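Predicted sugar phosphatases of the HAD superfamily (Cytophaga hutchinsonii, PDB 2HX1) probably hydrolyses phosphate esters of sugars or related metabolites, as a magnesium-binding member of the HAD superfamily. Local coordinates at residues I51-A56 with I80-M85. Sequence-based numbering, arbitrary orientation. Where two conformers were deposited one is given.
Sequences IVTNDA and IISSGM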
ATOM      1  N   ILE A  51      10.182 -30.887  -7.417  1.00 21.58           N
ATOM      2  CA  ILE A  51      10.611 -29.584  -6.952  1.00 20.94           C
ATOM      3  C   ILE A  51       9.713 -28.572  -7.652  1.00 21.44           C
ATOM      4  O   ILE A  51       9.575 -28.627  -8.868  1.00 20.32           O
ATOM      5  CB  ILE A  51      12.118 -29.342  -7.281  1.00 22.91           C
ATOM      6  CG1 ILE A  51      12.983 -30.299  -6.439  1.00 28.27           C
ATOM      7  CG2 ILE A  51      12.470 -27.888  -7.073  1.00 20.55           C
ATOM      8  CD1 ILE A  51      14.414 -30.365  -6.805  1.00 30.14           C
ATOM      9  N   VAL A  52       9.081 -27.690  -6.877  1.00 21.77           N
ATOM     10  CA  VAL A  52       8.139 -26.702  -7.385  1.00 19.78           C
ATOM     11  C   VAL A  52       8.746 -25.360  -6.943  1.00 21.80           C
ATOM     12  O   VAL A  52       8.813 -25.054  -5.747  1.00 21.60           O
ATOM     13  CB  VAL A  52       6.743 -26.899  -6.795  1.00 18.36           C
ATOM     14  CG1 VAL A  52       5.810 -25.836  -7.290  1.00 19.28           C
ATOM     15  CG2 VAL A  52       6.245 -28.299  -7.129  1.00 17.82           C
ATOM     16  N   THR A  53       9.213 -24.596  -7.924  1.00 19.21           N
ATOM     17  CA  THR A  53      10.041 -23.455  -7.686  1.00 18.85           C
ATOM     18  C   THR A  53       9.574 -22.275  -8.531  1.00 19.19           C
ATOM     19  O   THR A  53       9.141 -22.459  -9.692  1.00 19.46           O
ATOM     20  CB  THR A  53      11.494 -23.794  -8.038  1.00 19.15           C
ATOM     21  OG1 THR A  53      12.340 -22.656  -7.792  1.00 21.03           O
ATOM     22  CG2 THR A  53      11.626 -24.221  -9.497  1.00 21.35           C
ATOM     23  N   ASN A  54       9.642 -21.088  -7.933  1.00 20.98           N
ATOM     24  CA  ASN A  54       9.403 -19.820  -8.625  1.00 24.26           C
ATOM     25  C   ASN A  54      10.659 -19.263  -9.325  1.00 25.97           C
ATOM     26  O   ASN A  54      10.685 -18.118  -9.740  1.00 30.44           O
ATOM     27  CB  ASN A  54       8.851 -18.772  -7.641  1.00 23.71           C
ATOM     28  CG  ASN A  54       7.401 -19.010  -7.289  1.00 27.29           C
ATOM     29  OD1 ASN A  54       6.785 -19.971  -7.776  1.00 18.88           O
ATOM     30  ND2 ASN A  54       6.836 -18.139  -6.430  1.00 20.07           N
ATOM     31  N   ASP A  55      11.708 -20.063  -9.436  1.00 29.58           N
ATOM     32  CA  ASP A  55      12.909 -19.679 -10.176  1.00 31.09           C
ATOM     33  C   ASP A  55      12.699 -19.882 -11.686  1.00 33.92           C
ATOM     34  O   ASP A  55      12.722 -21.009 -12.132  1.00 37.43           O
ATOM     35  CB  ASP A  55      14.078 -20.513  -9.657  1.00 31.10           C
ATOM     36  CG  ASP A  55      15.411 -20.105 -10.246  1.00 31.77           C
ATOM     37  OD1 ASP A  55      15.464 -19.368 -11.259  1.00 29.36           O
ATOM     38  OD2 ASP A  55      16.421 -20.542  -9.663  1.00 30.47           O
ATOM     39  N   ALA A  56      12.486 -18.794 -12.447  1.00 33.06           N
ATOM     40  CA  ALA A  56      12.353 -18.823 -13.913  1.00 31.30           C
ATOM     41  C   ALA A  56      13.598 -18.221 -14.634  1.00 31.40           C
ATOM     42  O   ALA A  56      13.511 -17.740 -15.762  1.00 32.09           O
ATOM     43  CB  ALA A  56      11.089 -18.093 -14.316  1.00 30.49           C
ATOM     44  N   ILE A  80      11.487 -31.200 -11.950  1.00 26.91           N
ATOM     45  CA  ILE A  80      11.509 -29.772 -11.674  1.00 25.90           C
ATOM     46  C   ILE A  80      10.377 -29.038 -12.400  1.00 25.07           C
ATOM     47  O   ILE A  80      10.364 -28.904 -13.631  1.00 23.16           O
ATOM     48  CB  ILE A  80      12.868 -29.157 -12.015  1.00 26.42           C
ATOM     49  CG1 ILE A  80      13.987 -29.942 -11.298  1.00 29.74           C
ATOM     50  CG2 ILE A  80      12.911 -27.690 -11.600  1.00 27.12           C
ATOM     51  CD1 ILE A  80      15.338 -29.331 -11.348  1.00 26.42           C
ATOM     52  N   ILE A  81       9.431 -28.560 -11.615  1.00 24.21           N
ATOM     53  CA  ILE A  81       8.331 -27.765 -12.127  0.70 25.37           C
ATOM     54  C   ILE A  81       8.589 -26.319 -11.731  1.00 25.37           C
ATOM     55  O   ILE A  81       8.629 -25.988 -10.560  1.00 24.17           O
ATOM     56  CB  ILE A  81       6.979 -28.216 -11.536  0.70 25.28           C
ATOM     57  CG1 ILE A  81       6.778 -29.736 -11.696  0.70 25.98           C
ATOM     58  CG2 ILE A  81       5.862 -27.428 -12.197  0.70 18.24           C
ATOM     59  CD1 ILE A  81       5.686 -30.322 -10.753  0.70 28.40           C
ATOM     60  N   SER A  82       8.757 -25.457 -12.718  1.00 25.15           N
ATOM     61  CA  SER A  82       9.225 -24.115 -12.497  1.00 26.08           C
ATOM     62  C   SER A  82       8.252 -23.112 -13.082  1.00 24.72           C
ATOM     63  O   SER A  82       7.623 -23.391 -14.106  1.00 24.37           O
ATOM     64  CB  SER A  82      10.568 -24.024 -13.241  1.00 25.27           C
ATOM     65  OG  SER A  82      10.932 -22.705 -13.547  1.00 32.56           O
ATOM     66  N   SER A  83       8.192 -21.922 -12.505  1.00 23.66           N
ATOM     67  CA  SER A  83       7.248 -20.915 -12.995  1.00 25.11           C
ATOM     68  C   SER A  83       7.658 -20.416 -14.381  1.00 25.43           C
ATOM     69  O   SER A  83       6.819 -19.926 -15.135  1.00 26.30           O
ATOM     70  CB  SER A  83       7.078 -19.766 -12.009  1.00 26.10           C
ATOM     71  OG  SER A  83       8.259 -19.027 -11.900  1.00 25.77           O
ATOM     72  N   GLY A  84       8.925 -20.589 -14.747  1.00 23.63           N
ATOM     73  CA  GLY A  84       9.355 -20.272 -16.109  1.00 25.44           C
ATOM     74  C   GLY A  84       8.605 -21.042 -17.184  1.00 25.56           C
ATOM     75  O   GLY A  84       8.451 -20.555 -18.316  1.00 26.02           O
HETATM   76  N   MSE A  85       8.109 -22.229 -16.833  1.00 24.91           N
HETATM   77  CA  MSE A  85       7.299 -23.008 -17.768  0.70 27.12           C
HETATM   78  C   MSE A  85       5.972 -22.304 -18.064  1.00 27.07           C
HETATM   79  O   MSE A  85       5.473 -22.343 -19.199  1.00 26.68           O
HETATM   80  CB  MSE A  85       7.053 -24.403 -17.208  0.70 27.08           C
HETATM   81  CG  MSE A  85       8.352 -25.236 -17.142  0.70 32.63           C
HETATM   82 SE   MSE A  85       8.289 -26.720 -15.885  0.50 41.11          SE
HETATM   83  CE  MSE A  85       6.599 -27.603 -16.503  0.70 28.88           C
TER
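The hydroxyl of S82 is held by two hydrogen bonds: it donates to the backbone O of D55, OG to O 2.8 Å, and accepts from the backbone N of G84, OG to N 3.2 Å. The second bond makes S82 the N-cap of the helix that follows, a place where a short hydroxyl side chain suits because it can turn back to an N-H of the first turn. With OG anti to the backbone N (chi1 158°), the donor reaches the D55 carbonyl from above its plane, 36° out of it. Replacing S82 by alanine is likely to leave the G84 N-H without its cap and the D55 carbonyl without this donor. Before this loop the strands run parallel: I81 N binds I51 O at 2.8 Å, and T53 N binds I81 O. S83 N extends the ladder one step past strand 80-82, binding T53 O in a more bent bond, 137° at the hydrogen. On one face the beta-branched V52 and I81 lie side by side, CG2 of V52 4.2 Å from CD1 of I81; on the other, the T53 methyl CG2 rests 3.9 Å from S82 CB. Past the strands A56 CB presses on G84 CA at 3.3 Å; glycine suits this place, because a CB would point toward that methyl. The T53 side chain lies about 8 Å from the bound magnesium, and that of D55 about 3 Å from a bound HEPES molecule, nearest atoms. The pair belongs to the right-handed beta-alpha-beta unit of a Rossmann-like HAD core, with 80-82 as edge strand of the parallel sheet. Helix 60-69 covers the I51 and I80 face, helix 208-218 packs on V52 and I81, and K204 reaches V52 O with NZ and N54 OD1 with its backbone N.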